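Local coordinates for putative HMP/thiamine permease protein YkoE (Bacillus subtilis, PDB 5EDL), which binds thiamine as the S component of an energy-coupling factor transporter and probably carries this vitamin, or related hydroxymethylpyrimidine compounds, across the membrane, at residues V20-T25 and L73-L78; G36-E41 and L147-I152; I46-S51 and L156-L161. All coordinates share one frame; numbering follows the deposited sequence.

Contact 1: V20-T25 and L73-L78; sequences VYLLFT and LVECLL. With VIB (3-(4-amino-2-methyl-pyrimidin-5-ylmethyl)-5-(2-hydroxy-ethyl)-4-methyl-thiazol-3-ium), chain B.
Leu22 and Glu75 mark the nearest approach of two membrane helices, 4-35 and 63-77, with CA atoms 5.7 Å apart. The axes of the short segments 20-25 and 73-77 pass at 9.3 Å and cross at -59°, so the contact is confined to the region of the crossing. Glu75 is its centre. Its CG lies anti to the backbone N (chi1 -169°) and the chain runs on extended, which carries the carboxylate across the face of helix 4-35 as far as Thr25. There the Thr25 hydroxyl OG1 donates to Glu75 OE2 over 2.7 Å, arriving nearly in line with the C-O bond. The same oxygen accepts a hydrogen bond from Asn80, and two donors on OE2 probably help to fix the rotation of the carboxylate, with OE1 of Glu75 facing thiamine, 2.7 Å from pyrimidine atom N1A. A glutamate facing this nitrogen is also the hallmark of thiamine diphosphate enzymes, and here it forms part of the substrate pocket of an S component, built between membrane helices. Thr25 reaches the same ring, its OG1 lying 3.1 Å from VIB C6A; threonine suits the spot, its short hydroxyl donating to the carboxylate while packing on the pyrimidine. Beside them, Tyr21 packs its CB against Glu75 OE1 at 3.3 Å, and that oxygen lies at the edge of the phenol ring, whose plane stands 75° from the carboxylate. The ring atom CD2 of Tyr21 also meets the pyrimidine methyl CM2 at 3.6 Å, while its hydroxyl turns away to bond Glu68. On the flank farther from the ligand, Leu22 rests CB on the aliphatic CG of Glu75, the two chains crossing at a slant, and CD2 of Leu22 touches CB of Leu78 at 3.6 Å, an apolar seam beside the polar cluster.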
# COMPACT_ATOMS: atom_id res chain seq x y z
N VAL A 20 9.59 -5.24 5.75
CA VAL A 20 9.71 -3.78 5.77
C VAL A 20 8.74 -3.15 6.76
O VAL A 20 9.12 -2.27 7.55
CB VAL A 20 9.44 -3.17 4.37
CG1 VAL A 20 9.56 -1.63 4.43
CG2 VAL A 20 10.36 -3.76 3.34
N TYR A 21 7.48 -3.58 6.71
CA TYR A 21 6.45 -3.13 7.65
C TYR A 21 6.92 -3.27 9.10
O TYR A 21 6.72 -2.38 9.92
CB TYR A 21 5.15 -3.92 7.46
CG TYR A 21 4.32 -3.57 6.24
CD1 TYR A 21 4.83 -2.76 5.23
CD2 TYR A 21 3.03 -4.05 6.11
CE1 TYR A 21 4.06 -2.44 4.12
CE2 TYR A 21 2.25 -3.73 5.02
CZ TYR A 21 2.77 -2.93 4.03
OH TYR A 21 1.99 -2.63 2.96
N LEU A 22 7.50 -4.41 9.43
CA LEU A 22 7.90 -4.69 10.80
C LEU A 22 9.00 -3.73 11.27
O LEU A 22 8.98 -3.26 12.41
CB LEU A 22 8.38 -6.14 10.94
CG LEU A 22 8.81 -6.59 12.34
CD1 LEU A 22 7.69 -6.38 13.36
CD2 LEU A 22 9.26 -8.04 12.32
N LEU A 23 9.96 -3.47 10.39
CA LEU A 23 11.04 -2.53 10.66
C LEU A 23 10.48 -1.14 10.95
O LEU A 23 10.85 -0.51 11.95
CB LEU A 23 12.01 -2.48 9.48
CG LEU A 23 12.96 -1.28 9.40
CD1 LEU A 23 13.83 -1.19 10.64
CD2 LEU A 23 13.84 -1.37 8.14
N PHE A 24 9.57 -0.68 10.10
CA PHE A 24 8.96 0.64 10.29
C PHE A 24 8.07 0.70 11.51
O PHE A 24 7.95 1.74 12.14
CB PHE A 24 8.18 1.04 9.04
CG PHE A 24 9.04 1.69 8.00
CD1 PHE A 24 9.19 3.06 7.97
CD2 PHE A 24 9.71 0.93 7.07
CE1 PHE A 24 10.00 3.66 7.03
CE2 PHE A 24 10.51 1.52 6.12
CZ PHE A 24 10.66 2.90 6.11
N THR A 25 7.45 -0.42 11.86
CA THR A 25 6.66 -0.47 13.08
C THR A 25 7.55 -0.23 14.30
O THR A 25 7.18 0.53 15.21
CB THR A 25 5.93 -1.81 13.22
OG1 THR A 25 4.81 -1.82 12.34
CG2 THR A 25 5.44 -2.02 14.66
N LEU A 73 -0.56 -10.22 8.22
CA LEU A 73 -0.48 -11.53 8.85
C LEU A 73 0.97 -11.88 9.11
O LEU A 73 1.34 -12.30 10.21
CB LEU A 73 -1.15 -12.61 7.97
CG LEU A 73 -0.78 -14.07 8.23
CD1 LEU A 73 -1.14 -14.46 9.68
CD2 LEU A 73 -1.46 -15.02 7.23
N VAL A 74 1.80 -11.72 8.09
CA VAL A 74 3.18 -12.12 8.18
C VAL A 74 3.94 -11.20 9.13
O VAL A 74 4.81 -11.66 9.88
CB VAL A 74 3.85 -12.16 6.80
CG1 VAL A 74 5.35 -12.39 6.93
CG2 VAL A 74 3.21 -13.25 5.94
N GLU A 75 3.62 -9.91 9.11
CA GLU A 75 4.22 -8.98 10.06
C GLU A 75 3.89 -9.39 11.51
O GLU A 75 4.75 -9.35 12.38
CB GLU A 75 3.75 -7.54 9.79
CG GLU A 75 4.55 -6.52 10.59
CD GLU A 75 3.90 -5.14 10.61
OE1 GLU A 75 3.02 -4.89 9.77
OE2 GLU A 75 4.28 -4.33 11.49
N CYS A 76 2.65 -9.80 11.74
CA CYS A 76 2.23 -10.32 13.04
C CYS A 76 3.07 -11.54 13.42
O CYS A 76 3.62 -11.60 14.52
CB CYS A 76 0.74 -10.68 13.03
SG CYS A 76 0.17 -11.50 14.57
N LEU A 77 3.17 -12.49 12.50
CA LEU A 77 3.96 -13.71 12.71
C LEU A 77 5.41 -13.42 13.06
O LEU A 77 5.99 -14.09 13.91
CB LEU A 77 3.91 -14.62 11.47
CG LEU A 77 2.55 -15.17 11.05
CD1 LEU A 77 2.69 -16.16 9.90
CD2 LEU A 77 1.83 -15.80 12.24
N LEU A 78 6.00 -12.45 12.36
CA LEU A 78 7.40 -12.07 12.57
C LEU A 78 7.63 -11.34 13.89
O LEU A 78 8.77 -11.04 14.23
CB LEU A 78 7.88 -11.19 11.42
CG LEU A 78 8.01 -11.90 10.07
CD1 LEU A 78 8.36 -10.92 8.97
CD2 LEU A 78 9.05 -13.02 10.16
CM2 VIB B . 0.26 -3.59 8.36
N4A VIB B . -0.62 0.85 10.23
CM4 VIB B . 1.74 3.22 13.72
O1 VIB B . -1.89 4.44 14.19
C7 VIB B . -2.08 3.73 15.40
C6 VIB B . -0.74 3.20 15.84
C2 VIB B . -0.34 -0.08 13.65
S1 VIB B . -1.11 0.71 14.76
C5 VIB B . -0.37 2.07 14.90
C4 VIB B . 0.72 2.10 13.96
N3 VIB B . 0.74 0.74 13.17
C7A VIB B . 1.76 0.46 12.17
C4A VIB B . 0.16 -0.37 10.22
N3A VIB B . -0.12 -1.35 9.36
C2A VIB B . 0.63 -2.49 9.37
N1A VIB B . 1.68 -2.62 10.24
C6A VIB B . 1.98 -1.63 11.12
C5A VIB B . 1.21 -0.49 11.10

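Contact 2: G36-E41 and L147-I152. With VIB (3-(4-amino-2-methyl-pyrimidin-5-ylmethyl)-5-(2-hydroxy-ethyl)-4-methyl-thiazol-3-ium), chain B.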
# COMPACT_ATOMS: atom_id res chain seq x y z
N GLY A 36 5.18 11.42 20.71
CA GLY A 36 3.75 11.27 20.54
C GLY A 36 3.40 10.77 19.14
O GLY A 36 4.28 10.65 18.28
N PRO A 37 2.12 10.47 18.92
CA PRO A 37 1.68 9.82 17.67
C PRO A 37 2.02 10.61 16.40
O PRO A 37 2.31 9.98 15.38
CB PRO A 37 0.16 9.69 17.84
CG PRO A 37 -0.21 10.60 18.97
CD PRO A 37 1.01 10.67 19.87
N ILE A 38 1.98 11.93 16.45
CA ILE A 38 2.22 12.72 15.24
C ILE A 38 3.57 12.36 14.62
O ILE A 38 3.75 12.47 13.41
CB ILE A 38 2.15 14.24 15.53
CG1 ILE A 38 2.19 15.03 14.22
CG2 ILE A 38 3.28 14.68 16.48
CD1 ILE A 38 1.90 16.51 14.41
N ALA A 39 4.52 11.93 15.45
CA ALA A 39 5.87 11.64 14.96
C ALA A 39 5.94 10.49 13.94
O ALA A 39 6.84 10.47 13.11
CB ALA A 39 6.79 11.34 16.13
N TYR A 40 5.01 9.53 13.98
CA TYR A 40 5.05 8.48 12.95
C TYR A 40 4.13 8.76 11.77
O TYR A 40 4.09 7.99 10.81
CB TYR A 40 4.74 7.09 13.54
CG TYR A 40 3.41 6.96 14.25
CD1 TYR A 40 2.20 7.21 13.60
CD2 TYR A 40 3.36 6.53 15.56
CE1 TYR A 40 0.99 7.07 14.25
CE2 TYR A 40 2.16 6.39 16.23
CZ TYR A 40 0.98 6.66 15.57
OH TYR A 40 -0.20 6.51 16.26
N GLU A 41 3.38 9.85 11.82
CA GLU A 41 2.44 10.12 10.73
C GLU A 41 3.14 10.31 9.36
O GLU A 41 2.64 9.82 8.35
CB GLU A 41 1.57 11.33 11.07
CG GLU A 41 0.60 11.07 12.24
CD GLU A 41 -0.50 10.06 11.91
OE1 GLU A 41 -0.55 9.55 10.77
OE2 GLU A 41 -1.34 9.78 12.80
N LEU A 147 -4.24 13.72 10.46
CA LEU A 147 -4.94 13.20 9.29
C LEU A 147 -4.36 13.76 7.99
O LEU A 147 -4.16 13.02 7.02
CB LEU A 147 -6.43 13.52 9.34
CG LEU A 147 -7.25 13.01 8.15
CD1 LEU A 147 -7.08 11.51 7.94
CD2 LEU A 147 -8.74 13.38 8.32
N VAL A 148 -4.10 15.06 7.97
CA VAL A 148 -3.54 15.69 6.80
C VAL A 148 -2.17 15.09 6.46
O VAL A 148 -1.91 14.72 5.31
CB VAL A 148 -3.42 17.21 6.98
CG1 VAL A 148 -2.52 17.79 5.91
CG2 VAL A 148 -4.80 17.86 6.93
N ILE A 149 -1.30 14.98 7.47
CA ILE A 149 -0.00 14.34 7.29
C ILE A 149 -0.17 12.90 6.80
O ILE A 149 0.52 12.46 5.89
CB ILE A 149 0.83 14.34 8.58
CG1 ILE A 149 1.09 15.78 9.06
CG2 ILE A 149 2.15 13.60 8.35
CD1 ILE A 149 1.78 15.88 10.43
N ARG A 150 -1.09 12.15 7.41
CA ARG A 150 -1.27 10.77 7.00
C ARG A 150 -1.82 10.68 5.56
O ARG A 150 -1.46 9.76 4.82
CB ARG A 150 -2.19 10.00 7.94
CG ARG A 150 -2.09 8.46 7.74
CD ARG A 150 -3.02 7.67 8.67
NE ARG A 150 -2.68 7.86 10.09
CZ ARG A 150 -3.24 7.19 11.09
NH1 ARG A 150 -4.16 6.26 10.84
NH2 ARG A 150 -2.86 7.44 12.34
N LEU A 151 -2.68 11.62 5.18
CA LEU A 151 -3.19 11.63 3.82
C LEU A 151 -2.06 11.88 2.81
O LEU A 151 -1.96 11.20 1.79
CB LEU A 151 -4.29 12.69 3.67
CG LEU A 151 -5.66 12.34 4.26
CD1 LEU A 151 -6.53 13.57 4.40
CD2 LEU A 151 -6.35 11.30 3.40
N ILE A 152 -1.19 12.83 3.12
CA ILE A 152 -0.07 13.12 2.23
C ILE A 152 0.89 11.94 2.13
O ILE A 152 1.36 11.58 1.04
CB ILE A 152 0.69 14.37 2.69
CG1 ILE A 152 -0.23 15.60 2.59
CG2 ILE A 152 1.95 14.57 1.85
CD1 ILE A 152 0.34 16.83 3.18
CM2 VIB B . 0.26 -3.59 8.36
N4A VIB B . -0.62 0.85 10.23
CM4 VIB B . 1.74 3.22 13.72
O1 VIB B . -1.89 4.44 14.19
C7 VIB B . -2.08 3.73 15.40
C6 VIB B . -0.74 3.20 15.84
C2 VIB B . -0.34 -0.08 13.65
S1 VIB B . -1.11 0.71 14.76
C5 VIB B . -0.37 2.07 14.90
C4 VIB B . 0.72 2.10 13.96
N3 VIB B . 0.74 0.74 13.17
C7A VIB B . 1.76 0.46 12.17
C4A VIB B . 0.16 -0.37 10.22
N3A VIB B . -0.12 -1.35 9.36
C2A VIB B . 0.63 -2.49 9.37
N1A VIB B . 1.68 -2.62 10.24
C6A VIB B . 1.98 -1.63 11.12
C5A VIB B . 1.21 -0.49 11.10
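Arg150 reaches from helix 140-170 to Glu41 in the loop segment 36-41, and nearly every part of its side chain is used. Its CB starts 3.3 Å from Glu41 OE1, and CG and CD pass along the same oxygen. A bend at chi3 (-62°) then turns the guanidinium onto the carboxylate side-on. NE donates to Glu41 OE1 over 2.8 Å, almost straight at 170° and on the syn lone pair. NH2 bonds Glu41 OE2, also at 2.8 Å, from slightly outside the carboxylate plane. With the two flat groups only 24° from coplanar, this is a bidentate salt bridge, which arginine can make and lysine cannot. NH2 has a second anionic partner in Asp129, and NH1 bonds Ser125, so the buried positive charge is probably well balanced. NH2 also comes to 3.7 Å of the thiamine hydroxyl O1. Next to it, Tyr40 offers one ring face to the thiazolium methyl CM4, 3.8 Å above the plane; Pro37 O lies over the other face. Nearer the backbones, Ile149 CG2 packs on Glu41 CB at 3.6 Å, and CD1 of Ile149 meets CG1 of Ile38. The loop following helix 4-35 is thus fastened to helix 140-170, and helix 140-170 is in turn packed on helix 111-132, where Phe126 lies against Arg150 and Leu147.

Contact 3: I46-S51 and L156-L161; sequences IWFIVS and LLAGLL. With VIB (3-(4-amino-2-methyl-pyrimidin-5-ylmethyl)-5-(2-hydroxy-ethyl)-4-methyl-thiazol-3-ium), chain B.
Ile49 and Ala158 bring their CA atoms to within 4.0 Å, so the start of helix 49-58 lies almost on the backbone of helix 140-170, at a point where the latter widens into a pi-type turn (156-160). Alanine suits so close a meeting: its CB rests at 3.7 Å on CB of Phe48, at the edge of the phenyl ring. In the wide turn Leu161 N bonds Leu156 O, and the buried Leu157 O has no polar partner in the model; Ile49 CG1, anti to the backbone N (chi1 -167°), sends CD1 over Leu157 O at 3.6 Å. The same methyl meets Leu161 CG, and Ile46 CD1 reaches Leu161 CD2 at 3.9 Å, closing a branched aliphatic interface. Trp47 points the other way. Its indole stacks nearly parallel to the pyrimidine, with the bridging carbon C7A 3.3 Å above the centre of one face, while the thiazolium is turned steeply to it; Ile46 CG2 lies near the rim of the opposite face. With an alanine in place of Trp47, the pyrimidine and its methylene bridge would probably lose their flat wall, freeing the ligand to shift. The segment thus has an apolar back bound to a membrane helix and an aromatic front lining the substrate pocket of this S component.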
# COMPACT_ATOMS: atom_id res chain seq x y z
N ILE A 46 3.90 4.09 4.24
CA ILE A 46 4.69 2.90 3.94
C ILE A 46 3.90 1.64 4.28
O ILE A 46 4.04 0.63 3.59
CB ILE A 46 6.03 2.86 4.71
CG1 ILE A 46 7.03 1.95 4.00
CG2 ILE A 46 5.83 2.37 6.13
CD1 ILE A 46 7.46 2.46 2.61
N TRP A 47 3.07 1.70 5.32
CA TRP A 47 2.30 0.51 5.71
C TRP A 47 1.16 0.18 4.75
O TRP A 47 0.47 -0.84 4.94
CB TRP A 47 1.74 0.66 7.15
CG TRP A 47 2.83 0.60 8.19
CD1 TRP A 47 3.70 -0.43 8.42
CD2 TRP A 47 3.15 1.61 9.15
NE1 TRP A 47 4.55 -0.12 9.46
CE2 TRP A 47 4.24 1.14 9.91
CE3 TRP A 47 2.62 2.88 9.42
CZ2 TRP A 47 4.80 1.89 10.95
CZ3 TRP A 47 3.19 3.63 10.44
CH2 TRP A 47 4.27 3.13 11.19
N PHE A 48 0.94 1.03 3.74
CA PHE A 48 -0.07 0.75 2.71
C PHE A 48 0.53 0.33 1.35
O PHE A 48 -0.22 -0.01 0.42
CB PHE A 48 -0.96 1.97 2.42
CG PHE A 48 -1.40 2.74 3.62
CD1 PHE A 48 -1.65 2.12 4.83
CD2 PHE A 48 -1.57 4.11 3.53
CE1 PHE A 48 -2.07 2.86 5.93
CE2 PHE A 48 -1.98 4.86 4.61
CZ PHE A 48 -2.23 4.23 5.83
N ILE A 49 1.84 0.40 1.22
CA ILE A 49 2.45 0.32 -0.11
C ILE A 49 2.15 -1.01 -0.82
O ILE A 49 1.99 -1.03 -2.03
CB ILE A 49 4.00 0.53 -0.04
CG1 ILE A 49 4.55 0.76 -1.46
CG2 ILE A 49 4.68 -0.65 0.64
CD1 ILE A 49 5.96 1.29 -1.48
N VAL A 50 2.02 -2.10 -0.06
CA VAL A 50 1.72 -3.41 -0.63
C VAL A 50 0.41 -3.37 -1.44
O VAL A 50 0.34 -3.96 -2.51
CB VAL A 50 1.63 -4.49 0.47
CG1 VAL A 50 0.93 -5.73 -0.03
CG2 VAL A 50 3.01 -4.83 0.98
N SER A 51 -0.59 -2.65 -0.94
CA SER A 51 -1.87 -2.58 -1.63
C SER A 51 -1.72 -1.96 -3.01
O SER A 51 -2.29 -2.44 -3.97
CB SER A 51 -2.89 -1.79 -0.81
OG SER A 51 -3.35 -2.55 0.28
N LEU A 156 1.98 9.76 -1.08
CA LEU A 156 3.37 9.75 -1.52
C LEU A 156 4.12 8.43 -1.27
O LEU A 156 4.79 7.93 -2.18
CB LEU A 156 4.14 10.89 -0.86
CG LEU A 156 3.65 12.30 -1.23
CD1 LEU A 156 4.47 13.37 -0.51
CD2 LEU A 156 3.65 12.52 -2.73
N LEU A 157 4.02 7.88 -0.07
CA LEU A 157 4.78 6.68 0.30
C LEU A 157 4.09 5.38 -0.10
O LEU A 157 4.72 4.34 -0.15
CB LEU A 157 5.07 6.65 1.80
CG LEU A 157 5.94 7.79 2.33
CD1 LEU A 157 6.31 7.54 3.80
CD2 LEU A 157 7.18 7.96 1.46
N ALA A 158 2.79 5.44 -0.36
CA ALA A 158 2.10 4.27 -0.88
C ALA A 158 1.84 4.45 -2.38
O ALA A 158 2.32 3.65 -3.19
CB ALA A 158 0.81 4.02 -0.14
N GLY A 159 1.12 5.50 -2.75
CA GLY A 159 0.75 5.72 -4.15
C GLY A 159 1.94 5.95 -5.08
O GLY A 159 2.19 5.16 -6.00
N LEU A 160 2.69 7.02 -4.85
CA LEU A 160 3.81 7.36 -5.71
C LEU A 160 4.99 6.38 -5.57
O LEU A 160 5.53 5.91 -6.56
CB LEU A 160 4.30 8.79 -5.41
CG LEU A 160 5.48 9.28 -6.26
CD1 LEU A 160 5.10 9.35 -7.74
CD2 LEU A 160 5.95 10.65 -5.79
N LEU A 161 5.38 6.10 -4.33
CA LEU A 161 6.49 5.18 -4.09
C LEU A 161 6.14 3.76 -4.53
O LEU A 161 7.00 3.03 -5.01
CB LEU A 161 6.89 5.19 -2.61
CG LEU A 161 8.09 4.30 -2.29
CD1 LEU A 161 9.32 4.78 -3.08
CD2 LEU A 161 8.38 4.24 -0.78
CM2 VIB B . 0.26 -3.59 8.36
N4A VIB B . -0.62 0.85 10.23
CM4 VIB B . 1.74 3.22 13.72
O1 VIB B . -1.89 4.44 14.19
C7 VIB B . -2.08 3.73 15.40
C6 VIB B . -0.74 3.20 15.84
C2 VIB B . -0.34 -0.08 13.65
S1 VIB B . -1.11 0.71 14.76
C5 VIB B . -0.37 2.07 14.90
C4 VIB B . 0.72 2.10 13.96
N3 VIB B . 0.74 0.74 13.17
C7A VIB B . 1.76 0.46 12.17
C4A VIB B . 0.16 -0.37 10.22
N3A VIB B . -0.12 -1.35 9.36
C2A VIB B . 0.63 -2.49 9.37
N1A VIB B . 1.68 -2.62 10.24
C6A VIB B . 1.98 -1.63 11.12
C5A VIB B . 1.21 -0.49 11.10

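All three contacts converge on one thiamine molecule: contact 1 holds the pyrimidine end, contact 2 lies at the thiazolium and hydroxyethyl end, and contact 3 lays Trp47 over the pyrimidine face and the bridge. Contacts 1 and 2 do not touch; their centres are about 20 Å apart and their nearest atoms about 6 Å, with the ligand bridging them. Contacts 1 and 3 do meet, through two probable hydrogen bonds: Tyr21 O to Trp47 NE1 at 3.2 Å ties the indole to helix 4-35, and Tyr21 OH to Val50 N at 3.1 Å the start of helix 49-58. Contacts 2 and 3, about 14 Å apart between centres, share helix 140-170. Along the chain the segments of all three alternate, so the pocket is assembled from interleaved parts.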